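Local coordinates for UDP-L-Rhamnose Synthase (PDB 7JID), which binds NADP and a UDP-sugar in neighbouring pockets and probably makes UDP-L-rhamnose by NADPH-dependent reduction of a UDP-linked keto-sugar, at residues A37-E40 / S41-E44; S76-L79 / V80-V83; L221-H224 / N225-L228; N243-R246 / E247-L250. All coordinates share one frame; numbering follows the deposited sequence. Where two conformers were deposited one is given.

Interaction 1 (A37-E40 / S41-E44). With NAP (NADP nicotinamide-adenine-dinucleotide phosphate), chain D.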
loop_
_atom_site.group_PDB
_atom_site.type_symbol
_atom_site.label_atom_id
_atom_site.label_comp_id
_atom_site.label_asym_id
_atom_site.label_seq_id
_atom_site.Cartn_x
_atom_site.Cartn_y
_atom_site.Cartn_z
ATOM N N ALA A 37 11.193 3.205 10.020
ATOM C CA ALA A 37 11.339 3.243 8.553
ATOM C C ALA A 37 10.248 4.107 7.923
ATOM O O ALA A 37 10.491 4.624 6.866
ATOM C CB ALA A 37 11.345 1.865 7.974
ATOM N N ASP A 38 9.085 4.153 8.566
ATOM C CA ASP A 38 7.922 4.942 8.126
ATOM C C ASP A 38 8.044 6.426 8.496
ATOM O O ASP A 38 7.165 7.194 8.126
ATOM C CB ASP A 38 6.653 4.298 8.695
ATOM C CG ASP A 38 6.672 4.216 10.222
ATOM O OD1 ASP A 38 7.488 3.425 10.736
ATOM O OD2 ASP A 38 5.931 4.998 10.842
ATOM N N ASP A 39 9.085 6.807 9.251
ATOM C CA ASP A 39 9.336 8.213 9.640
ATOM C C ASP A 39 10.332 8.738 8.605
ATOM O O ASP A 39 11.510 8.794 8.908
ATOM C CB ASP A 39 9.759 8.291 11.113
ATOM C CG ASP A 39 9.992 9.722 11.594
ATOM O OD1 ASP A 39 9.949 10.624 10.738
ATOM O OD2 ASP A 39 10.261 9.890 12.816
ATOM N N GLU A 40 9.881 8.997 7.389
ATOM C CA GLU A 40 10.796 9.236 6.244
ATOM C C GLU A 40 11.768 10.370 6.589
ATOM O O GLU A 40 12.920 10.301 6.210
ATOM C CB GLU A 40 10.053 9.490 4.933
ATOM C CG GLU A 40 9.179 10.734 4.871
ATOM C CD GLU A 40 8.046 10.683 5.873
ATOM O OE1 GLU A 40 7.284 9.678 5.905
ATOM O OE2 GLU A 40 7.983 11.625 6.683
ATOM N N SER A 41 11.349 11.414 7.283
ATOM C CA SER A 41 12.283 12.530 7.579
ATOM C C SER A 41 13.366 12.066 8.570
ATOM O O SER A 41 14.537 12.465 8.373
ATOM C CB SER A 41 11.535 13.780 8.014
ATOM O OG SER A 41 10.670 13.508 9.109
ATOM N N ALA A 42 13.030 11.267 9.572
ATOM C CA ALA A 42 14.040 10.732 10.519
ATOM C C ALA A 42 14.998 9.770 9.784
ATOM O O ALA A 42 16.229 9.777 10.060
ATOM C CB ALA A 42 13.383 10.070 11.694
ATOM N N VAL A 43 14.467 8.958 8.863
ATOM C CA VAL A 43 15.298 8.000 8.081
ATOM C C VAL A 43 16.339 8.804 7.288
ATOM O O VAL A 43 17.553 8.440 7.309
ATOM C CB VAL A 43 14.422 7.178 7.120
ATOM C CG1 VAL A 43 15.287 6.432 6.127
ATOM C CG2 VAL A 43 13.501 6.253 7.901
ATOM N N GLU A 44 15.904 9.862 6.603
ATOM C CA GLU A 44 16.836 10.623 5.736
ATOM C C GLU A 44 17.863 11.322 6.630
ATOM O O GLU A 44 19.030 11.324 6.251
ATOM C CB GLU A 44 16.111 11.631 4.860
ATOM C CG GLU A 44 17.094 12.437 4.037
ATOM C CD GLU A 44 16.508 13.123 2.836
ATOM O OE1 GLU A 44 15.272 13.090 2.673
ATOM O OE2 GLU A 44 17.295 13.673 2.059
HETATM P PA NAP D . 10.514 -9.887 13.772
HETATM O O1A NAP D . 11.313 -10.688 14.774
HETATM O O2A NAP D . 9.137 -9.432 14.143
HETATM O O5B NAP D . 11.470 -8.668 13.443
HETATM C C5B NAP D . 10.960 -7.503 12.792
HETATM C C4B NAP D . 11.634 -6.210 13.221
HETATM O O4B NAP D . 11.206 -5.114 12.424
HETATM C C3B NAP D . 11.271 -5.923 14.672
HETATM O O3B NAP D . 12.553 -5.663 15.292
HETATM C C2B NAP D . 10.412 -4.671 14.556
HETATM O O2B NAP D . 10.731 -3.806 15.604
HETATM C C1B NAP D . 10.877 -4.019 13.255
HETATM N N9A NAP D . 9.982 -3.096 12.583
HETATM C C8A NAP D . 8.757 -3.343 12.143
HETATM N N7A NAP D . 8.250 -2.270 11.532
HETATM C C5A NAP D . 9.178 -1.306 11.597
HETATM C C6A NAP D . 9.227 0.039 11.175
HETATM N N6A NAP D . 8.187 0.554 10.561
HETATM N N1A NAP D . 10.383 0.735 11.457
HETATM C C2A NAP D . 11.409 0.132 12.073
HETATM N N3A NAP D . 11.448 -1.132 12.522
HETATM C C4A NAP D . 10.330 -1.866 12.269
HETATM O O3 NAP D . 10.320 -10.581 12.331
HETATM P PN NAP D . 11.437 -11.389 11.471
HETATM O O1N NAP D . 10.740 -12.731 11.316
HETATM O O2N NAP D . 12.839 -11.188 11.868
HETATM O O5D NAP D . 11.197 -10.726 10.053
HETATM C C5D NAP D . 11.871 -9.655 9.406
HETATM C C4D NAP D . 10.941 -9.130 8.272
HETATM O O4D NAP D . 11.621 -9.277 7.066
HETATM C C3D NAP D . 9.717 -10.018 8.188
HETATM O O3D NAP D . 8.670 -9.463 7.307
HETATM C C2D NAP D . 10.533 -11.243 7.710
HETATM O O2D NAP D . 9.844 -12.356 7.124
HETATM C C1D NAP D . 11.476 -10.652 6.696
HETATM P P2B NAP D . 9.624 -3.318 16.631
HETATM O O1X NAP D . 9.357 -4.391 17.596
HETATM O O2X NAP D . 10.471 -2.204 17.276
HETATM O O3X NAP D . 8.344 -2.805 15.962
HETATM O O HOH W 1 10.793 13.233 11.652
HETATM O O HOH W 2 12.801 12.219 3.889
#
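S41 has the carboxylates of D39 and E40 nearby, neither gripping it firmly. E40 curls back on itself, bent at its second side-chain torsion, so that OE2 takes a weak bond from S41 N; the stronger partners of this glutamate are Y88 in helix 79-99 and, across the dimer, R148 and K131 of the second subunit. In the conformer given, S41 OG is 2.6 Å from a water, with no donor decided between them; the water donates to D39 OD1. A42 N is the amide that the cap serves. D39, the N-cap residue of helix 40-50, has CG anti to its backbone N (chi1 -178°), which carries the carboxylate forward over the first turn: OD1 receives a weak bond from A42 N at 3.4 Å, while OD2 rests against A42 CB at 3.3 Å. The loop before this cap follows the second strand of the Rossmann fold, and it reads the adenine of NADP: A37 N donates an almost straight bond to N1A (3.0 Å, 172°), and N6A donates to D38 OD1 at 3.0 Å. V43 N then gives the first regular helical bond, to D39 O, and its CG2 lies 3.6 Å from A37 O. E44 N closes the next turn on E40 O at 3.0 Å. Its extended side chain takes a water on OE1, which also binds E40 O weakly, while OE2 reaches K99 and Y100.

Interaction 2 (S76-L79 / V80-V83)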
loop_
_atom_site.group_PDB
_atom_site.type_symbol
_atom_site.label_atom_id
_atom_site.label_comp_id
_atom_site.label_asym_id
_atom_site.label_seq_id
_atom_site.Cartn_x
_atom_site.Cartn_y
_atom_site.Cartn_z
ATOM N N SER A 76 -9.606 -5.958 13.077
ATOM C CA SER A 76 -10.029 -4.552 12.826
ATOM C C SER A 76 -9.020 -3.594 13.463
ATOM O O SER A 76 -8.603 -3.836 14.595
ATOM C CB SER A 76 -11.419 -4.299 13.333
ATOM O OG SER A 76 -11.914 -3.100 12.747
ATOM N N GLY A 77 -8.532 -2.613 12.711
ATOM C CA GLY A 77 -7.581 -1.614 13.223
ATOM C C GLY A 77 -6.145 -1.958 12.910
ATOM O O GLY A 77 -5.274 -1.124 13.218
ATOM N N LYS A 78 -5.884 -3.139 12.337
ATOM C CA LYS A 78 -4.485 -3.540 12.068
ATOM C C LYS A 78 -4.059 -3.228 10.637
ATOM O O LYS A 78 -2.855 -3.408 10.371
ATOM C CB LYS A 78 -4.201 -4.994 12.432
ATOM C CG LYS A 78 -4.412 -5.314 13.899
ATOM C CD LYS A 78 -3.629 -4.447 14.834
ATOM C CE LYS A 78 -3.812 -4.842 16.281
ATOM N NZ LYS A 78 -3.259 -3.815 17.180
ATOM N N LEU A 79 -4.969 -2.880 9.744
ATOM C CA LEU A 79 -4.570 -2.573 8.334
ATOM C C LEU A 79 -3.511 -1.472 8.385
ATOM O O LEU A 79 -2.541 -1.514 7.606
ATOM C CB LEU A 79 -5.750 -2.114 7.493
ATOM C CG LEU A 79 -5.383 -1.777 6.045
ATOM C CD1 LEU A 79 -4.686 -2.953 5.353
ATOM C CD2 LEU A 79 -6.613 -1.288 5.313
ATOM N N VAL A 80 -3.727 -0.432 9.195
ATOM C CA VAL A 80 -2.742 0.687 9.245
ATOM C C VAL A 80 -1.351 0.143 9.609
ATOM O O VAL A 80 -0.353 0.579 8.999
ATOM C CB VAL A 80 -3.210 1.831 10.165
ATOM C CG1 VAL A 80 -3.367 1.382 11.614
ATOM C CG2 VAL A 80 -2.299 3.051 10.008
ATOM N N GLU A 81 -1.229 -0.776 10.567
ATOM C CA GLU A 81 0.097 -1.348 10.929
ATOM C C GLU A 81 0.640 -2.163 9.756
ATOM O O GLU A 81 1.810 -2.069 9.462
ATOM C CB GLU A 81 0.000 -2.253 12.144
ATOM C CG GLU A 81 -0.507 -1.534 13.366
ATOM C CD GLU A 81 -0.520 -2.428 14.589
ATOM O OE1 GLU A 81 0.113 -3.503 14.558
ATOM O OE2 GLU A 81 -1.104 -1.995 15.601
ATOM N N ASN A 82 -0.230 -2.911 9.089
ATOM C CA ASN A 82 0.128 -3.739 7.924
ATOM C C ASN A 82 0.755 -2.812 6.874
ATOM O O ASN A 82 1.893 -3.059 6.460
ATOM C CB ASN A 82 -1.114 -4.471 7.425
ATOM C CG ASN A 82 -0.815 -5.521 6.374
ATOM O OD1 ASN A 82 0.341 -5.729 6.007
ATOM N ND2 ASN A 82 -1.847 -6.243 5.927
ATOM N N VAL A 83 0.034 -1.786 6.413
ATOM C CA VAL A 83 0.595 -0.982 5.291
ATOM C C VAL A 83 1.830 -0.236 5.802
ATOM O O VAL A 83 2.799 -0.109 5.059
ATOM C CB VAL A 83 -0.475 -0.044 4.714
ATOM C CG1 VAL A 83 0.110 0.756 3.564
ATOM C CG2 VAL A 83 -1.647 -0.878 4.221
#
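K78 and E81 run side by side and point the same way, one helical turn apart where helix 79-99 starts. The lysine is folded at its second torsion (chi2 -56°), bringing CD to 3.6 Å from E81 OE2 and letting NZ form a salt bridge with the same oxygen at 3.2 Å. NZ comes down from above the carboxylate plane, 44° out of it. The other oxygen, E81 OE1, bonds to the hydroxyl of Y72, to which NZ is also weakly linked.

L79 and V83 make a second parallel pair, four residues apart: L79 CD1 lies alongside V83 CG2 at 3.9 Å. V80 turns CG1 back to G77 O, 3.5 Å away. N82 anchors its backbone N on K78 O (3.0 Å), while its amide finds N86 further along the helix. L79 packs on L79 of the second subunit, V80 on its F135 and V83 on its F145, consistent with the helix-lined dimer interface of the short-chain dehydrogenase fold.

The first turn is therefore amphipathic: the lysine and glutamate probably offset each other's charge, with Y72 bonded to E81 and weakly to K78, while L79, V80 and V83 offer aliphatic surface to the second subunit.

Interaction 3 (L221-H224 / N225-L228). With AWU ([[(2~{R},3~{S},4~{R},5~{R})-5-[2,4-bis(oxidanylidene)pyrimidin-1-yl]-3,4-bis(oxidanyl)oxolan-2-yl]methoxy-oxidanyl-phosphoryl] [(2~{R},3~{R},4~{R},5~{R},6~{S})-6-methyl-3,4,5-tris(oxidanyl)oxan-2-yl] hydrogen phosphate), chain C.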
loop_
_atom_site.group_PDB
_atom_site.type_symbol
_atom_site.label_atom_id
_atom_site.label_comp_id
_atom_site.label_asym_id
_atom_site.label_seq_id
_atom_site.Cartn_x
_atom_site.Cartn_y
_atom_site.Cartn_z
ATOM N N LEU A 221 11.292 -28.417 -3.334
ATOM C CA LEU A 221 10.112 -28.460 -2.452
ATOM C C LEU A 221 10.279 -29.455 -1.335
ATOM O O LEU A 221 10.859 -30.537 -1.557
ATOM C CB LEU A 221 8.914 -28.869 -3.316
ATOM C CG LEU A 221 8.457 -27.874 -4.370
ATOM C CD1 LEU A 221 7.370 -28.515 -5.240
ATOM C CD2 LEU A 221 7.993 -26.558 -3.727
ATOM N N VAL A 222 9.759 -29.115 -0.174
ATOM C CA VAL A 222 9.655 -30.027 0.972
ATOM C C VAL A 222 8.285 -29.823 1.584
ATOM O O VAL A 222 7.737 -28.706 1.569
ATOM C CB VAL A 222 10.783 -29.802 1.990
ATOM C CG1 VAL A 222 10.633 -28.462 2.714
ATOM C CG2 VAL A 222 10.909 -30.996 2.915
ATOM N N SER A 223 7.744 -30.873 2.158
ATOM C CA SER A 223 6.449 -30.785 2.874
ATOM C C SER A 223 6.666 -30.836 4.370
ATOM O O SER A 223 7.692 -31.330 4.841
ATOM C CB SER A 223 5.487 -31.865 2.481
ATOM O OG SER A 223 5.957 -33.100 2.968
ATOM N N HIS A 224 5.641 -30.424 5.071
ATOM C CA HIS A 224 5.597 -30.517 6.551
ATOM C C HIS A 224 5.803 -31.988 6.930
ATOM O O HIS A 224 6.533 -32.269 7.878
ATOM C CB HIS A 224 4.271 -29.978 7.067
ATOM C CG HIS A 224 3.852 -28.642 6.555
ATOM N ND1 HIS A 224 3.720 -28.364 5.192
ATOM C CD2 HIS A 224 3.506 -27.520 7.207
ATOM C CE1 HIS A 224 3.287 -27.120 5.055
ATOM N NE2 HIS A 224 3.178 -26.586 6.259
ATOM N N ASN A 225 5.126 -32.900 6.241
ATOM C CA ASN A 225 5.264 -34.327 6.576
ATOM C C ASN A 225 6.693 -34.781 6.368
ATOM O O ASN A 225 7.176 -35.574 7.187
ATOM C CB ASN A 225 4.281 -35.165 5.778
ATOM C CG ASN A 225 2.868 -35.116 6.304
ATOM O OD1 ASN A 225 2.578 -34.518 7.336
ATOM N ND2 ASN A 225 1.982 -35.710 5.522
ATOM N N GLU A 226 7.367 -34.340 5.309
ATOM C CA GLU A 226 8.761 -34.806 5.095
ATOM C C GLU A 226 9.649 -34.313 6.249
ATOM O O GLU A 226 10.510 -35.072 6.731
ATOM C CB GLU A 226 9.359 -34.326 3.778
ATOM C CG GLU A 226 8.843 -35.038 2.558
ATOM C CD GLU A 226 9.296 -34.357 1.292
ATOM O OE1 GLU A 226 8.886 -33.229 1.111
ATOM O OE2 GLU A 226 10.042 -34.958 0.505
ATOM N N ILE A 227 9.446 -33.073 6.709
ATOM C CA ILE A 227 10.239 -32.473 7.811
ATOM C C ILE A 227 9.957 -33.227 9.114
ATOM O O ILE A 227 10.932 -33.655 9.760
ATOM C CB ILE A 227 9.947 -30.974 7.991
ATOM C CG1 ILE A 227 10.420 -30.195 6.772
ATOM C CG2 ILE A 227 10.621 -30.477 9.280
ATOM C CD1 ILE A 227 9.856 -28.814 6.750
ATOM N N LEU A 228 8.699 -33.477 9.436
ATOM C CA LEU A 228 8.376 -34.143 10.722
ATOM C C LEU A 228 8.904 -35.575 10.636
ATOM O O LEU A 228 9.328 -36.067 11.648
ATOM C CB LEU A 228 6.877 -34.077 11.001
ATOM C CG LEU A 228 6.415 -32.661 11.314
ATOM C CD1 LEU A 228 4.908 -32.552 11.216
ATOM C CD2 LEU A 228 6.935 -32.200 12.672
HETATM P PA AWU C . 2.071 -19.922 10.408
HETATM O O1A AWU C . 0.669 -19.452 10.498
HETATM O O2A AWU C . 2.766 -20.370 11.682
HETATM O O3A AWU C . 3.192 -18.862 9.884
HETATM P PB AWU C . 2.934 -17.535 8.939
HETATM O O1B AWU C . 2.121 -17.800 7.648
HETATM O O2B AWU C . 2.505 -16.373 9.861
HETATM O O3B AWU C . 4.449 -17.342 8.462
HETATM C "C5'" AWU C . 6.031 -14.444 6.965
HETATM O "O5'" AWU C . 5.657 -15.459 7.878
HETATM C "C4'" AWU C . 6.862 -15.047 5.847
HETATM O "O4'" AWU C . 7.123 -14.087 4.798
HETATM C "C3'" AWU C . 6.112 -16.196 5.257
HETATM O "O3'" AWU C . 7.000 -16.914 4.441
HETATM C "C2'" AWU C . 5.630 -17.198 6.301
HETATM C "C1'" AWU C . 4.959 -16.541 7.425
HETATM N N1 AWU C . 0.081 -24.695 9.936
HETATM C C2 AWU C . -0.356 -25.971 10.245
HETATM O O2 AWU C . 0.110 -26.954 9.634
HETATM N N3 AWU C . -1.196 -26.130 11.317
HETATM C C4 AWU C . -1.724 -25.068 11.981
HETATM O O4 AWU C . -2.485 -25.308 12.990
HETATM C C5 AWU C . -1.267 -23.784 11.682
HETATM C C6 AWU C . -0.439 -23.589 10.581
HETATM C C1C AWU C . 1.012 -24.473 8.794
HETATM C C2C AWU C . 0.625 -23.385 7.791
HETATM C C3C AWU C . 2.010 -22.943 7.256
HETATM C C4C AWU C . 2.869 -23.147 8.463
HETATM C C5C AWU C . 3.313 -21.882 9.166
HETATM C "C6'" AWU C . 6.817 -13.441 7.806
HETATM O "O2'" AWU C . 6.770 -17.794 6.882
HETATM O O2C AWU C . -0.161 -23.964 6.780
HETATM O O3C AWU C . 2.482 -23.844 6.270
HETATM O O4C AWU C . 2.132 -23.888 9.426
HETATM O O5C AWU C . 2.121 -21.090 9.370
#
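S223 and E226 form a capping box, a reciprocal pair of side-chain-to-backbone bonds that starts helix 224-234 in the sugar-nucleotide-binding part of the protein. S223 is the N-cap: its OG, set between the backbone N and the carbonyl carbon (chi1 69°), accepts from E226 N at 3.0 Å. In return, the glutamate stretches back beyond the helix end and takes the S223 N-H on OE1, using the lone pair that faces away from its other oxygen. At 2.8 Å this is a short bond, and OE1 also sits 3.3 Å from V222 CA.

V222 and I227 cross at about a right angle beside the box, CG2 meeting CG1 at 4.0 Å; V222 goes on to pack against helix 277-287, and I227 bridges to that helix and to helix 175-181. I227 N and L228 N bond to S223 O and H224 O, the first regular turn.

H224, the first residue of the helix, sends its imidazole out to the ligand. NE2 is 2.8 Å from the ribose hydroxyl O3C of the UDP-sugar, which lies at the ring edge near its plane, and either partner could be the donor (163°). F175 meets the ring at an oblique angle. Two amides at the helix start, those of S223 and E226, are thus supplied with acceptors by side chains, and the capped turn carries H224, whose NE2 meets the ribose hydroxyl.

Interaction 4 (N243-R246 / E247-L250). With AWU ([[(2~{R},3~{S},4~{R},5~{R})-5-[2,4-bis(oxidanylidene)pyrimidin-1-yl]-3,4-bis(oxidanyl)oxolan-2-yl]methoxy-oxidanyl-phosphoryl] [(2~{R},3~{R},4~{R},5~{R},6~{S})-6-methyl-3,4,5-tris(oxidanyl)oxan-2-yl] hydrogen phosphate), chain C; EDO (1,2-ethanediol), chain J.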
loop_
_atom_site.group_PDB
_atom_site.type_symbol
_atom_site.label_atom_id
_atom_site.label_comp_id
_atom_site.label_asym_id
_atom_site.label_seq_id
_atom_site.Cartn_x
_atom_site.Cartn_y
_atom_site.Cartn_z
ATOM N N ASN A 243 -2.782 -35.023 10.544
ATOM C CA ASN A 243 -2.868 -34.176 9.329
ATOM C C ASN A 243 -4.260 -33.570 9.252
ATOM O O ASN A 243 -5.231 -34.167 9.836
ATOM C CB ASN A 243 -2.531 -34.937 8.058
ATOM C CG ASN A 243 -1.034 -35.103 7.897
ATOM O OD1 ASN A 243 -0.572 -36.226 7.793
ATOM N ND2 ASN A 243 -0.272 -34.014 7.886
ATOM N N MET A 244 -4.347 -32.408 8.637
ATOM C CA MET A 244 -5.629 -31.784 8.263
ATOM C C MET A 244 -5.491 -31.226 6.865
ATOM O O MET A 244 -4.350 -30.932 6.410
ATOM C CB MET A 244 -6.032 -30.685 9.252
ATOM C CG MET A 244 -5.084 -29.483 9.286
ATOM S SD MET A 244 -5.813 -28.172 10.254
ATOM C CE MET A 244 -4.382 -27.093 10.422
ATOM N N SER A 245 -6.616 -31.004 6.210
ATOM C CA SER A 245 -6.685 -30.470 4.834
ATOM C C SER A 245 -6.572 -28.931 4.866
ATOM O O SER A 245 -6.667 -28.358 5.944
ATOM C CB SER A 245 -7.994 -30.857 4.193
ATOM O OG SER A 245 -9.057 -30.172 4.830
ATOM N N ARG A 246 -6.266 -28.343 3.717
ATOM C CA ARG A 246 -6.290 -26.861 3.484
ATOM C C ARG A 246 -7.618 -26.255 3.964
ATOM O O ARG A 246 -7.603 -25.204 4.594
ATOM C CB ARG A 246 -6.081 -26.642 1.982
ATOM C CG ARG A 246 -6.033 -25.184 1.572
ATOM C CD ARG A 246 -4.656 -24.620 1.728
ATOM N NE ARG A 246 -4.616 -23.273 1.135
ATOM C CZ ARG A 246 -4.148 -22.962 -0.065
ATOM N NH1 ARG A 246 -3.712 -23.880 -0.918
ATOM N NH2 ARG A 246 -4.149 -21.695 -0.429
ATOM N N GLU A 247 -8.743 -26.932 3.665
ATOM C CA GLU A 247 -10.121 -26.476 4.016
ATOM C C GLU A 247 -10.321 -26.548 5.538
ATOM O O GLU A 247 -10.864 -25.588 6.117
ATOM C CB GLU A 247 -11.121 -27.340 3.238
ATOM C CG GLU A 247 -11.050 -27.177 1.725
ATOM C CD GLU A 247 -9.839 -27.773 0.990
ATOM O OE1 GLU A 247 -9.301 -28.856 1.432
ATOM O OE2 GLU A 247 -9.356 -27.096 0.013
ATOM N N GLN A 248 -9.911 -27.632 6.190
ATOM C CA GLN A 248 -9.948 -27.738 7.671
ATOM C C GLN A 248 -9.131 -26.597 8.284
ATOM O O GLN A 248 -9.583 -25.988 9.274
ATOM C CB GLN A 248 -9.403 -29.083 8.138
ATOM C CG GLN A 248 -10.438 -30.198 8.077
ATOM C CD GLN A 248 -9.784 -31.534 8.350
ATOM O OE1 GLN A 248 -8.865 -31.936 7.647
ATOM N NE2 GLN A 248 -10.214 -32.213 9.414
ATOM N N GLN A 249 -7.933 -26.336 7.726
ATOM C CA GLN A 249 -7.062 -25.273 8.272
ATOM C C GLN A 249 -7.725 -23.896 8.095
ATOM O O GLN A 249 -7.645 -23.114 9.027
ATOM C CB GLN A 249 -5.715 -25.308 7.551
ATOM C CG GLN A 249 -4.733 -24.283 8.096
ATOM C CD GLN A 249 -3.462 -24.216 7.270
ATOM O OE1 GLN A 249 -3.460 -23.805 6.098
ATOM N NE2 GLN A 249 -2.400 -24.733 7.848
ATOM N N LEU A 250 -8.280 -23.615 6.927
ATOM C CA LEU A 250 -8.894 -22.297 6.613
ATOM C C LEU A 250 -9.929 -21.987 7.693
ATOM O O LEU A 250 -10.081 -20.828 8.058
ATOM C CB LEU A 250 -9.500 -22.321 5.211
ATOM C CG LEU A 250 -10.016 -20.970 4.706
ATOM C CD1 LEU A 250 -8.876 -19.973 4.593
ATOM C CD2 LEU A 250 -10.680 -21.134 3.354
HETATM P PA AWU C . 2.071 -19.922 10.408
HETATM O O1A AWU C . 0.669 -19.452 10.498
HETATM O O2A AWU C . 2.766 -20.370 11.682
HETATM O O3A AWU C . 3.192 -18.862 9.884
HETATM P PB AWU C . 2.934 -17.535 8.939
HETATM O O1B AWU C . 2.121 -17.800 7.648
HETATM O O2B AWU C . 2.505 -16.373 9.861
HETATM O O3B AWU C . 4.449 -17.342 8.462
HETATM C "C5'" AWU C . 6.031 -14.444 6.965
HETATM O "O5'" AWU C . 5.657 -15.459 7.878
HETATM C "C4'" AWU C . 6.862 -15.047 5.847
HETATM O "O4'" AWU C . 7.123 -14.087 4.798
HETATM C "C3'" AWU C . 6.112 -16.196 5.257
HETATM O "O3'" AWU C . 7.000 -16.914 4.441
HETATM C "C2'" AWU C . 5.630 -17.198 6.301
HETATM C "C1'" AWU C . 4.959 -16.541 7.425
HETATM N N1 AWU C . 0.081 -24.695 9.936
HETATM C C2 AWU C . -0.356 -25.971 10.245
HETATM O O2 AWU C . 0.110 -26.954 9.634
HETATM N N3 AWU C . -1.196 -26.130 11.317
HETATM C C4 AWU C . -1.724 -25.068 11.981
HETATM O O4 AWU C . -2.485 -25.308 12.990
HETATM C C5 AWU C . -1.267 -23.784 11.682
HETATM C C6 AWU C . -0.439 -23.589 10.581
HETATM C C1C AWU C . 1.012 -24.473 8.794
HETATM C C2C AWU C . 0.625 -23.385 7.791
HETATM C C3C AWU C . 2.010 -22.943 7.256
HETATM C C4C AWU C . 2.869 -23.147 8.463
HETATM C C5C AWU C . 3.313 -21.882 9.166
HETATM C "C6'" AWU C . 6.817 -13.441 7.806
HETATM O "O2'" AWU C . 6.770 -17.794 6.882
HETATM O O2C AWU C . -0.161 -23.964 6.780
HETATM O O3C AWU C . 2.482 -23.844 6.270
HETATM O O4C AWU C . 2.132 -23.888 9.426
HETATM O O5C AWU C . 2.121 -21.090 9.370
HETATM C C1 EDO J . -4.027 -30.234 1.364
HETATM O O1 EDO J . -5.406 -30.129 1.647
HETATM C C2 EDO J . -3.163 -30.686 2.512
HETATM O O2 EDO J . -3.184 -32.065 2.823
HETATM O O HOH W 3 -7.635 -33.664 10.841
#
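Q249 brings its carboxamide, nitrogen first, against one face of the ligand's uracil, and M244 reaches towards that same face with its terminal methyl. The amide plane stands steeply to the base: Q249 NE2 is above the ring, 3.2 Å from N1, and donates to the ribose hydroxyl O2C at 2.6 Å. M244 CE is displaced outward, 3.4 Å from N3 at the rim of the base. The two side chains cross at about a right angle, M244 CE touching Q249 CB at 3.6 Å. Q249 gets there by being fully extended, with CG anti to its backbone N (chi1 -177°).

A second flat group, the Q248 amide, closes a capping box with S245. Its OE1 accepts from S245 N at 2.8 Å, the donor tilted 21° from the carbonyl plane, while S245 OG accepts from Q248 N at 3.0 Å in an almost straight bond (170°). Q248 NE2 holds, weakly, a water that donates to N243 O. The backbone N of R246 donates to an ethanediol, probably from the crystallisation liquor, at 2.9 Å. R246 and E247 cross without their charged atoms meeting; the guanidinium turns instead to E114 and D256 in salt bridges.

The cap thus begins helix 246-252 just after strand 242-243. That short strand pairs with strand 184-185, a backbone link that carries on through M244 and I185, while Q248 lies against R184 and Q249 against C186 in the loop that follows.

All four contacts sit where a loop turns into a helix, but they differ in burial and duty. Interactions 1 and 2 belong to the Rossmann half and both touch the second subunit, by charge from E40 in one and by aliphatic packing in the other. Interactions 3 and 4 touch no other chain; they join through N225 OD1 and N243 ND2 and meet adjacent ribose hydroxyls of the same nucleoside, O3C in interaction 3 and O2C in interaction 4, where Q249 and M244 also approach a uracil face. Interaction 3 is the most buried, interaction 4 has several exposed residues. Both use a serine capping box, closed by glutamate or glutamine; interaction 1 has a weak aspartate cap, interaction 2 a lysine-glutamate salt bridge instead.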